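Local coordinates for protein thioredoxin reductase (Streptomyces clavuligerus, PDB 4NTD) that uses bound FAD to form disulfide bonds in natural sulfur products, probably including that of holomycin, at residues A[154-162]-A[251-259]; A[182-190]-A[205-215]. One frame throughout, in Å; residues are numbered along the deposited sequence. Where two conformers were deposited one is given.

Interaction 1: A[154-162]-A[251-259]; sequences RWGKDLLHC and STVFVVPRM. With GSH (glutathione), chain B.
L160 O accepts V255 N at 2.9 Å, with F254 CA close by as a C-H...O contact. V253 N, bound to D158 O, and L160 N, bound to V253 O, complete a short parallel ladder, a clear instance of backbone pairing setting side chains on two faces. On one, L159 CD2 rests on V253 CG1 at 3.6 Å and L159 CD1 on the V255 methyl CG2; on the other, L160 CB lies off-centre over the F254 ring and L160 CD1 reaches T252 CG2. Beyond the ladder, H161 has CG anti to its N (chi1 162°), which brings the ring across P257: P257 CD sits over one face, 3.8 Å from the H161 ring centroid, while H161 CD2 meets V255 O at the ring edge, 3.2 Å away. With an alanine in place of H161, P257 CD would probably lose its aromatic face and a gap would be likely to open beside the glutathione that C162 SG holds through a 2.0 Å bond to its SG2. Strand 159-160 edges the parallel sheet, with strand 252-254 between it and strand 175-178; F254 and V256 lean on helix 184-191, and W155 touches strand 141-144 and FAD.

Interaction 2: A[182-190]-A[205-215]; sequences PGAVRHALL and LELTDDDRRAL. With GSH (glutathione), chain B.
V185 is the bump around which the two segments fit. Its two methyls fork into a hollow bordered by L207, D211 and L215: V185 CG2 presses on L207 CD1 at 3.7 Å, and V185 CG1 lies against D211 OD1 at 3.6 Å and, more loosely, L215 CD1. Because V185 CG1 stands anti to the backbone N (chi1 171°), the fork faces the D211 carboxylate, CG1 nearer OD1 and CG2 nearer OD2. One turn on, L189 supplies the next bump. Both of its branches bear on A214, whose small side chain lets them come close: L189 CD1 meets A214 CB at 3.9 Å and L189 CD2 meets A214 O at 3.7 Å, with L215 CD2 alongside. At the start of helix 184-190 the roles are exchanged, since L205 reaches over from the loop and sets L205 CD2 on A184 CB at 3.9 Å. The pair exemplifies neighbouring, nearly parallel helices packed beside a parallel sheet in a Rossmann-like domain: the axes run 10.5 Å apart at 15°, and V185 and L215 both touch L200 on strand 198-201. D211 has a second task. D211 OD2 accepts from T208 N at 3.0 Å, and D211 N donates back to T208 OG1, a capping box that begins helix 209-215 and fixes the carboxylate against V185. On the outer side of that helix, R212 pairs with D209 and R213 with D210. L189 and A214 also pack on V328 of the second subunit, and R186 forms a salt bridge with D325 of that subunit. Elsewhere on helix 184-190, the H187 ring turns its edge to N2 of glutathione, and L190 CD2 touches glutathione CG1 at 3.7 Å.

Interaction 2 is nested within the chain loop closed by interaction 1, and the two illustrate how chemistry follows place in a fold. Both are buried. Contact 154-162/251-259 lies nearer the centre of the chain and joins strands through backbone bonds; 182-190/205-215 lies farther out and joins helices by aliphatic packing, while the capping box and charge pairs of helix 209-215, whose arginines are exposed, stay within one segment. The two meet at H187: H187 NE2 probably hydrogen-bonds to H161 O at 2.7 Å, the two imidazoles lie about 10° from parallel, and V256 CG2 packs on H187 CG. Glutathione is bound covalently by C162, just after strand 159-160, and touched by H187 and L190 of helix 184-191.

Interaction 1: A[154-162]-A[251-259]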
loop_
_atom_site.group_PDB
_atom_site.type_symbol
_atom_site.label_atom_id
_atom_site.label_comp_id
_atom_site.label_asym_id
_atom_site.label_seq_id
_atom_site.Cartn_x
_atom_site.Cartn_y
_atom_site.Cartn_z
ATOM N N ARG A 154 12.795 -20.231 18.912
ATOM C CA ARG A 154 13.072 -20.313 17.477
ATOM C C ARG A 154 12.207 -19.407 16.594
ATOM O O ARG A 154 12.435 -19.332 15.387
ATOM C CB ARG A 154 12.949 -21.770 17.015
ATOM C CG ARG A 154 13.820 -22.759 17.787
ATOM C CD ARG A 154 15.275 -22.323 17.913
ATOM N NE ARG A 154 15.927 -22.133 16.619
ATOM C CZ ARG A 154 17.181 -21.712 16.458
ATOM N NH1 ARG A 154 17.944 -21.424 17.509
ATOM N NH2 ARG A 154 17.680 -21.572 15.235
ATOM N N TRP A 155 11.229 -18.725 17.192
ATOM C CA TRP A 155 10.341 -17.803 16.466
ATOM C C TRP A 155 11.141 -16.761 15.681
ATOM O O TRP A 155 11.997 -16.073 16.241
ATOM C CB TRP A 155 9.391 -17.120 17.456
ATOM C CG TRP A 155 8.463 -16.064 16.894
ATOM C CD1 TRP A 155 8.425 -14.745 17.250
ATOM C CD2 TRP A 155 7.416 -16.245 15.925
ATOM N NE1 TRP A 155 7.433 -14.092 16.557
ATOM C CE2 TRP A 155 6.800 -14.989 15.736
ATOM C CE3 TRP A 155 6.945 -17.343 15.194
ATOM C CZ2 TRP A 155 5.739 -14.799 14.848
ATOM C CZ3 TRP A 155 5.888 -17.153 14.307
ATOM C CH2 TRP A 155 5.298 -15.890 14.145
ATOM N N GLY A 156 10.871 -16.669 14.379
ATOM C CA GLY A 156 11.567 -15.729 13.497
ATOM C C GLY A 156 12.858 -16.250 12.886
ATOM O O GLY A 156 13.418 -15.617 11.986
ATOM N N LYS A 157 13.335 -17.396 13.373
ATOM C CA LYS A 157 14.542 -18.029 12.851
ATOM C C LYS A 157 14.160 -19.227 11.980
ATOM O O LYS A 157 14.268 -19.159 10.755
ATOM C CB LYS A 157 15.468 -18.452 13.997
ATOM C CG LYS A 157 15.990 -17.287 14.825
ATOM C CD LYS A 157 16.832 -17.767 15.996
ATOM C CE LYS A 157 17.266 -16.609 16.880
ATOM N NZ LYS A 157 18.421 -16.979 17.743
ATOM N N ASP A 158 13.708 -20.310 12.611
ATOM C CA ASP A 158 13.246 -21.502 11.888
ATOM C C ASP A 158 11.928 -22.083 12.436
ATOM O O ASP A 158 11.514 -23.174 12.041
ATOM C CB ASP A 158 14.354 -22.567 11.824
ATOM C CG ASP A 158 15.094 -22.734 13.138
ATOM O OD1 ASP A 158 16.292 -23.089 13.105
ATOM O OD2 ASP A 158 14.492 -22.502 14.205
ATOM N N LEU A 159 11.284 -21.349 13.347
ATOM C CA LEU A 159 9.870 -21.533 13.659
ATOM C C LEU A 159 9.194 -20.265 13.144
ATOM O O LEU A 159 9.419 -19.175 13.672
ATOM C CB LEU A 159 9.649 -21.726 15.166
ATOM C CG LEU A 159 8.261 -22.157 15.681
ATOM C CD1 LEU A 159 7.244 -21.026 15.618
ATOM C CD2 LEU A 159 7.730 -23.389 14.962
ATOM N N LEU A 160 8.387 -20.412 12.095
ATOM C CA LEU A 160 7.928 -19.273 11.302
ATOM C C LEU A 160 6.430 -19.335 11.029
ATOM O O LEU A 160 5.769 -20.319 11.353
ATOM C CB LEU A 160 8.691 -19.245 9.974
ATOM C CG LEU A 160 10.222 -19.241 10.076
ATOM C CD1 LEU A 160 10.862 -19.521 8.726
ATOM C CD2 LEU A 160 10.721 -17.923 10.646
ATOM N N HIS A 161 5.896 -18.273 10.436
ATOM C CA HIS A 161 4.495 -18.260 10.017
ATOM C C HIS A 161 4.326 -17.967 8.525
ATOM O O HIS A 161 3.721 -18.756 7.802
ATOM C CB HIS A 161 3.687 -17.256 10.849
ATOM C CG HIS A 161 2.378 -16.878 10.230
ATOM N ND1 HIS A 161 2.039 -15.573 9.948
ATOM C CD2 HIS A 161 1.335 -17.636 9.815
ATOM C CE1 HIS A 161 0.839 -15.541 9.399
ATOM N NE2 HIS A 161 0.392 -16.779 9.301
ATOM N N CYS A 162 4.885 -16.850 8.073
ATOM C CA CYS A 162 4.494 -16.227 6.806
ATOM C C CYS A 162 5.274 -16.826 5.591
ATOM O O CYS A 162 6.477 -16.614 5.464
ATOM C CB CYS A 162 4.549 -14.672 7.039
ATOM S SG CYS A 162 4.457 -13.747 5.492
ATOM N N SER A 251 13.866 -29.112 8.803
ATOM C CA SER A 251 14.769 -27.955 8.879
ATOM C C SER A 251 14.033 -26.697 9.347
ATOM O O SER A 251 14.630 -25.818 9.974
ATOM C CB SER A 251 15.424 -27.694 7.522
ATOM O OG SER A 251 14.489 -27.159 6.603
ATOM N N THR A 252 12.745 -26.616 9.026
ATOM C CA THR A 252 11.927 -25.440 9.314
ATOM C C THR A 252 10.507 -25.883 9.657
ATOM O O THR A 252 9.964 -26.781 9.012
ATOM C CB THR A 252 11.869 -24.500 8.091
ATOM O OG1 THR A 252 13.180 -24.345 7.536
ATOM C CG2 THR A 252 11.316 -23.134 8.474
ATOM N N VAL A 253 9.914 -25.259 10.672
ATOM C CA VAL A 253 8.545 -25.567 11.081
ATOM C C VAL A 253 7.702 -24.293 11.053
ATOM O O VAL A 253 8.161 -23.226 11.463
ATOM C CB VAL A 253 8.507 -26.229 12.478
ATOM C CG1 VAL A 253 7.080 -26.357 12.993
ATOM C CG2 VAL A 253 9.160 -27.604 12.424
ATOM N N PHE A 254 6.480 -24.418 10.544
ATOM C CA PHE A 254 5.551 -23.301 10.449
ATOM C C PHE A 254 4.346 -23.497 11.363
ATOM O O PHE A 254 3.917 -24.624 11.623
ATOM C CB PHE A 254 5.072 -23.120 9.004
ATOM C CG PHE A 254 6.112 -22.543 8.085
ATOM C CD1 PHE A 254 6.090 -21.196 7.746
ATOM C CD2 PHE A 254 7.111 -23.347 7.552
ATOM C CE1 PHE A 254 7.044 -20.662 6.895
ATOM C CE2 PHE A 254 8.069 -22.818 6.704
ATOM C CZ PHE A 254 8.036 -21.474 6.373
ATOM N N VAL A 255 3.814 -22.381 11.852
ATOM C CA VAL A 255 2.567 -22.362 12.610
ATOM C C VAL A 255 1.690 -21.229 12.095
ATOM O O VAL A 255 2.182 -20.301 11.451
ATOM C CB VAL A 255 2.809 -22.169 14.125
ATOM C CG1 VAL A 255 3.636 -23.315 14.683
ATOM C CG2 VAL A 255 3.489 -20.835 14.418
ATOM N N VAL A 256 0.392 -21.323 12.365
ATOM C CA VAL A 256 -0.515 -20.198 12.192
ATOM C C VAL A 256 -0.840 -19.686 13.593
ATOM O O VAL A 256 -1.640 -20.295 14.305
ATOM C CB VAL A 256 -1.812 -20.597 11.457
ATOM C CG1 VAL A 256 -2.722 -19.387 11.294
ATOM C CG2 VAL A 256 -1.487 -21.201 10.098
ATOM N N PRO A 257 -0.200 -18.579 14.011
ATOM C CA PRO A 257 -0.505 -18.049 15.339
ATOM C C PRO A 257 -1.928 -17.520 15.438
ATOM O O PRO A 257 -2.564 -17.271 14.410
ATOM C CB PRO A 257 0.480 -16.877 15.492
ATOM C CG PRO A 257 1.509 -17.060 14.431
ATOM C CD PRO A 257 0.812 -17.766 13.313
ATOM N N ARG A 258 -2.433 -17.378 16.661
ATOM C CA ARG A 258 -3.643 -16.594 16.883
ATOM C C ARG A 258 -3.209 -15.139 16.797
ATOM O O ARG A 258 -2.443 -14.659 17.636
ATOM C CB ARG A 258 -4.300 -16.886 18.239
ATOM C CG ARG A 258 -5.512 -16.001 18.518
ATOM C CD ARG A 258 -6.258 -16.375 19.791
ATOM N NE ARG A 258 -7.267 -15.370 20.122
ATOM C CZ ARG A 258 -7.223 -14.582 21.194
ATOM N NH1 ARG A 258 -6.228 -14.693 22.061
ATOM N NH2 ARG A 258 -8.183 -13.693 21.407
ATOM N N MET A 259 -3.673 -14.446 15.762
ATOM C CA MET A 259 -3.253 -13.069 15.507
ATOM C C MET A 259 -4.252 -12.086 16.084
ATOM O O MET A 259 -5.396 -12.012 15.633
ATOM C CB MET A 259 -3.071 -12.834 14.011
ATOM C CG MET A 259 -1.871 -13.570 13.454
ATOM S SD MET A 259 -1.841 -13.548 11.659
ATOM C CE MET A 259 -1.522 -15.279 11.363
HETATM N N1 GSH B . -3.926 -14.682 5.657
HETATM C CA1 GSH B . -3.906 -15.955 4.934
HETATM C C1 GSH B . -5.366 -16.423 4.770
HETATM O O11 GSH B . -5.871 -17.025 5.750
HETATM O O12 GSH B . -5.942 -16.177 3.681
HETATM C CB1 GSH B . -3.203 -17.037 5.718
HETATM C CG1 GSH B . -2.015 -17.628 4.962
HETATM C CD1 GSH B . -0.916 -16.573 4.868
HETATM O OE1 GSH B . -0.715 -15.944 3.831
HETATM N N2 GSH B . -0.152 -16.506 5.962
HETATM C CA2 GSH B . 0.950 -15.549 6.111
HETATM C C2 GSH B . 0.365 -14.281 6.570
HETATM O O2 GSH B . -0.783 -14.162 7.002
HETATM C CB2 GSH B . 1.468 -14.978 4.790
HETATM S SG2 GSH B . 3.263 -14.966 4.397
HETATM N N3 GSH B . 1.217 -13.314 6.285
HETATM C CA3 GSH B . 0.839 -11.972 6.413
HETATM C C3 GSH B . 1.626 -11.120 7.444
HETATM O O31 GSH B . 2.789 -11.597 7.979
HETATM O O32 GSH B . 1.212 -9.926 7.750
#

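Interaction 2: A[182-190]-A[205-215]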
loop_
_atom_site.group_PDB
_atom_site.type_symbol
_atom_site.label_atom_id
_atom_site.label_comp_id
_atom_site.label_asym_id
_atom_site.label_seq_id
_atom_site.Cartn_x
_atom_site.Cartn_y
_atom_site.Cartn_z
ATOM N N PRO A 182 -6.869 -23.851 13.599
ATOM C CA PRO A 182 -7.773 -24.295 12.530
ATOM C C PRO A 182 -7.267 -23.993 11.114
ATOM O O PRO A 182 -7.749 -24.595 10.158
ATOM C CB PRO A 182 -9.064 -23.513 12.799
ATOM C CG PRO A 182 -8.990 -23.101 14.225
ATOM C CD PRO A 182 -7.535 -22.931 14.540
ATOM N N GLY A 183 -6.321 -23.063 10.982
ATOM C CA GLY A 183 -5.743 -22.726 9.683
ATOM C C GLY A 183 -4.582 -23.603 9.235
ATOM O O GLY A 183 -4.050 -23.408 8.144
ATOM N N ALA A 184 -4.194 -24.577 10.060
ATOM C CA ALA A 184 -2.999 -25.387 9.794
ATOM C C ALA A 184 -3.067 -26.205 8.498
ATOM O O ALA A 184 -2.063 -26.326 7.794
ATOM C CB ALA A 184 -2.710 -26.304 10.974
ATOM N N VAL A 185 -4.235 -26.767 8.187
ATOM C CA VAL A 185 -4.388 -27.565 6.965
ATOM C C VAL A 185 -4.150 -26.700 5.727
ATOM O O VAL A 185 -3.339 -27.052 4.870
ATOM C CB VAL A 185 -5.773 -28.250 6.878
ATOM C CG1 VAL A 185 -5.983 -28.889 5.510
ATOM C CG2 VAL A 185 -5.909 -29.307 7.963
ATOM N N ARG A 186 -4.848 -25.570 5.641
ATOM C CA ARG A 186 -4.666 -24.646 4.518
ATOM C C ARG A 186 -3.224 -24.138 4.442
ATOM O O ARG A 186 -2.690 -23.932 3.351
ATOM C CB ARG A 186 -5.651 -23.473 4.597
ATOM C CG ARG A 186 -7.085 -23.846 4.243
ATOM C CD ARG A 186 -8.012 -22.637 4.186
ATOM N NE ARG A 186 -8.433 -22.310 2.820
ATOM C CZ ARG A 186 -7.792 -21.493 1.981
ATOM N NH1 ARG A 186 -6.661 -20.883 2.330
ATOM N NH2 ARG A 186 -8.291 -21.286 0.768
ATOM N N HIS A 187 -2.590 -23.957 5.600
ATOM C CA HIS A 187 -1.202 -23.491 5.644
ATOM C C HIS A 187 -0.234 -24.513 5.041
ATOM O O HIS A 187 0.689 -24.142 4.316
ATOM C CB HIS A 187 -0.787 -23.143 7.080
ATOM C CG HIS A 187 0.151 -21.981 7.169
ATOM N ND1 HIS A 187 -0.167 -20.736 6.673
ATOM C CD2 HIS A 187 1.387 -21.868 7.708
ATOM C CE1 HIS A 187 0.838 -19.907 6.895
ATOM N NE2 HIS A 187 1.792 -20.569 7.522
ATOM N N ALA A 188 -0.449 -25.794 5.335
ATOM C CA ALA A 188 0.367 -26.861 4.750
ATOM C C ALA A 188 0.201 -26.923 3.229
ATOM O O ALA A 188 1.179 -27.095 2.497
ATOM C CB ALA A 188 0.019 -28.205 5.376
ATOM N N LEU A 189 -1.036 -26.772 2.762
ATOM C CA LEU A 189 -1.321 -26.766 1.328
ATOM C C LEU A 189 -0.658 -25.567 0.640
ATOM O O LEU A 189 -0.139 -25.692 -0.467
ATOM C CB LEU A 189 -2.833 -26.759 1.080
ATOM C CG LEU A 189 -3.596 -27.990 1.585
ATOM C CD1 LEU A 189 -5.096 -27.750 1.524
ATOM C CD2 LEU A 189 -3.210 -29.235 0.800
ATOM N N LEU A 190 -0.669 -24.418 1.311
ATOM C CA LEU A 190 0.014 -23.219 0.821
ATOM C C LEU A 190 1.529 -23.429 0.724
ATOM O O LEU A 190 2.148 -23.076 -0.282
ATOM C CB LEU A 190 -0.307 -22.025 1.731
ATOM C CG LEU A 190 0.389 -20.683 1.482
ATOM C CD1 LEU A 190 0.146 -20.178 0.068
ATOM C CD2 LEU A 190 -0.093 -19.666 2.506
ATOM N N LEU A 205 -5.619 -32.075 15.986
ATOM C CA LEU A 205 -6.510 -31.186 15.240
ATOM C C LEU A 205 -7.581 -32.010 14.530
ATOM O O LEU A 205 -7.269 -33.030 13.913
ATOM C CB LEU A 205 -5.704 -30.393 14.207
ATOM C CG LEU A 205 -6.379 -29.256 13.443
ATOM C CD1 LEU A 205 -6.794 -28.137 14.387
ATOM C CD2 LEU A 205 -5.420 -28.735 12.383
ATOM N N GLU A 206 -8.835 -31.574 14.617
ATOM C CA GLU A 206 -9.936 -32.262 13.941
ATOM C C GLU A 206 -9.852 -32.013 12.438
ATOM O O GLU A 206 -9.964 -30.870 11.989
ATOM C CB GLU A 206 -11.294 -31.776 14.465
ATOM C CG GLU A 206 -11.529 -31.986 15.959
ATOM C CD GLU A 206 -11.940 -33.406 16.321
ATOM O OE1 GLU A 206 -11.765 -34.327 15.494
ATOM O OE2 GLU A 206 -12.442 -33.601 17.449
ATOM N N LEU A 207 -9.645 -33.081 11.670
ATOM C CA LEU A 207 -9.599 -33.004 10.206
ATOM C C LEU A 207 -10.923 -33.474 9.614
ATOM O O LEU A 207 -11.493 -34.468 10.065
ATOM C CB LEU A 207 -8.462 -33.872 9.652
ATOM C CG LEU A 207 -7.087 -33.252 9.365
ATOM C CD1 LEU A 207 -6.756 -32.068 10.267
ATOM C CD2 LEU A 207 -6.018 -34.335 9.464
ATOM N N THR A 208 -11.399 -32.757 8.600
ATOM C CA THR A 208 -12.596 -33.153 7.864
ATOM C C THR A 208 -12.209 -34.077 6.713
ATOM O O THR A 208 -11.026 -34.235 6.405
ATOM C CB THR A 208 -13.336 -31.931 7.287
ATOM O OG1 THR A 208 -12.522 -31.295 6.293
ATOM C CG2 THR A 208 -13.673 -30.929 8.389
ATOM N N ASP A 209 -13.209 -34.680 6.075
ATOM C CA ASP A 209 -12.970 -35.503 4.889
ATOM C C ASP A 209 -12.341 -34.677 3.763
ATOM O O ASP A 209 -11.452 -35.160 3.061
ATOM C CB ASP A 209 -14.269 -36.158 4.401
ATOM C CG ASP A 209 -14.745 -37.288 5.308
ATOM O OD1 ASP A 209 -15.871 -37.781 5.089
ATOM O OD2 ASP A 209 -14.003 -37.691 6.231
ATOM N N ASP A 210 -12.799 -33.436 3.599
ATOM C CA ASP A 210 -12.222 -32.527 2.604
ATOM C C ASP A 210 -10.756 -32.201 2.909
ATOM O O ASP A 210 -9.936 -32.140 1.994
ATOM C CB ASP A 210 -13.038 -31.230 2.500
ATOM C CG ASP A 210 -14.382 -31.427 1.807
ATOM O OD1 ASP A 210 -15.257 -30.548 1.958
ATOM O OD2 ASP A 210 -14.570 -32.447 1.109
ATOM N N ASP A 211 -10.432 -31.995 4.187
ATOM C CA ASP A 211 -9.040 -31.776 4.610
ATOM C C ASP A 211 -8.162 -32.950 4.189
ATOM O O ASP A 211 -7.110 -32.767 3.572
ATOM C CB ASP A 211 -8.931 -31.618 6.134
ATOM C CG ASP A 211 -9.505 -30.309 6.647
ATOM O OD1 ASP A 211 -9.584 -29.326 5.882
ATOM O OD2 ASP A 211 -9.864 -30.266 7.842
ATOM N N ARG A 212 -8.604 -34.156 4.531
ATOM C CA ARG A 212 -7.843 -35.367 4.237
ATOM C C ARG A 212 -7.663 -35.595 2.732
ATOM O O ARG A 212 -6.568 -35.939 2.286
ATOM C CB ARG A 212 -8.488 -36.585 4.908
ATOM C CG ARG A 212 -8.214 -36.658 6.403
ATOM C CD ARG A 212 -8.820 -37.901 7.033
ATOM N NE ARG A 212 -10.266 -37.769 7.193
ATOM C CZ ARG A 212 -10.878 -37.234 8.250
ATOM N NH1 ARG A 212 -10.186 -36.764 9.287
ATOM N NH2 ARG A 212 -12.205 -37.170 8.272
ATOM N N ARG A 213 -8.724 -35.391 1.951
ATOM C CA ARG A 213 -8.632 -35.518 0.489
ATOM C C ARG A 213 -7.635 -34.519 -0.112
ATOM O O ARG A 213 -6.849 -34.871 -0.992
ATOM C CB ARG A 213 -10.006 -35.348 -0.174
ATOM C CG ARG A 213 -10.867 -36.602 -0.153
ATOM C CD ARG A 213 -12.109 -36.445 -1.019
ATOM N NE ARG A 213 -13.109 -35.576 -0.398
ATOM C CZ ARG A 213 -14.025 -35.969 0.488
ATOM N NH1 ARG A 213 -14.098 -37.236 0.889
ATOM N NH2 ARG A 213 -14.882 -35.082 0.983
ATOM N N ALA A 214 -7.663 -33.281 0.377
ATOM C CA ALA A 214 -6.774 -32.229 -0.124
ATOM C C ALA A 214 -5.311 -32.515 0.211
ATOM O O ALA A 214 -4.436 -32.393 -0.646
ATOM C CB ALA A 214 -7.188 -30.877 0.436
ATOM N N LEU A 215 -5.057 -32.898 1.460
ATOM C CA LEU A 215 -3.703 -33.224 1.908
ATOM C C LEU A 215 -3.133 -34.428 1.148
ATOM O O LEU A 215 -1.968 -34.418 0.751
ATOM C CB LEU A 215 -3.684 -33.470 3.421
ATOM C CG LEU A 215 -3.951 -32.236 4.292
ATOM C CD1 LEU A 215 -4.363 -32.639 5.701
ATOM C CD2 LEU A 215 -2.740 -31.316 4.329
HETATM N N1 GSH B . -3.926 -14.682 5.657
HETATM C CA1 GSH B . -3.906 -15.955 4.934
HETATM C C1 GSH B . -5.366 -16.423 4.770
HETATM O O11 GSH B . -5.871 -17.025 5.750
HETATM O O12 GSH B . -5.942 -16.177 3.681
HETATM C CB1 GSH B . -3.203 -17.037 5.718
HETATM C CG1 GSH B . -2.015 -17.628 4.962
HETATM C CD1 GSH B . -0.916 -16.573 4.868
HETATM O OE1 GSH B . -0.715 -15.944 3.831
HETATM N N2 GSH B . -0.152 -16.506 5.962
HETATM C CA2 GSH B . 0.950 -15.549 6.111
HETATM C C2 GSH B . 0.365 -14.281 6.570
HETATM O O2 GSH B . -0.783 -14.162 7.002
HETATM C CB2 GSH B . 1.468 -14.978 4.790
HETATM S SG2 GSH B . 3.263 -14.966 4.397
HETATM N N3 GSH B . 1.217 -13.314 6.285
HETATM C CA3 GSH B . 0.839 -11.972 6.413
HETATM C C3 GSH B . 1.626 -11.120 7.444
HETATM O O31 GSH B . 2.789 -11.597 7.979
HETATM O O32 GSH B . 1.212 -9.926 7.750
#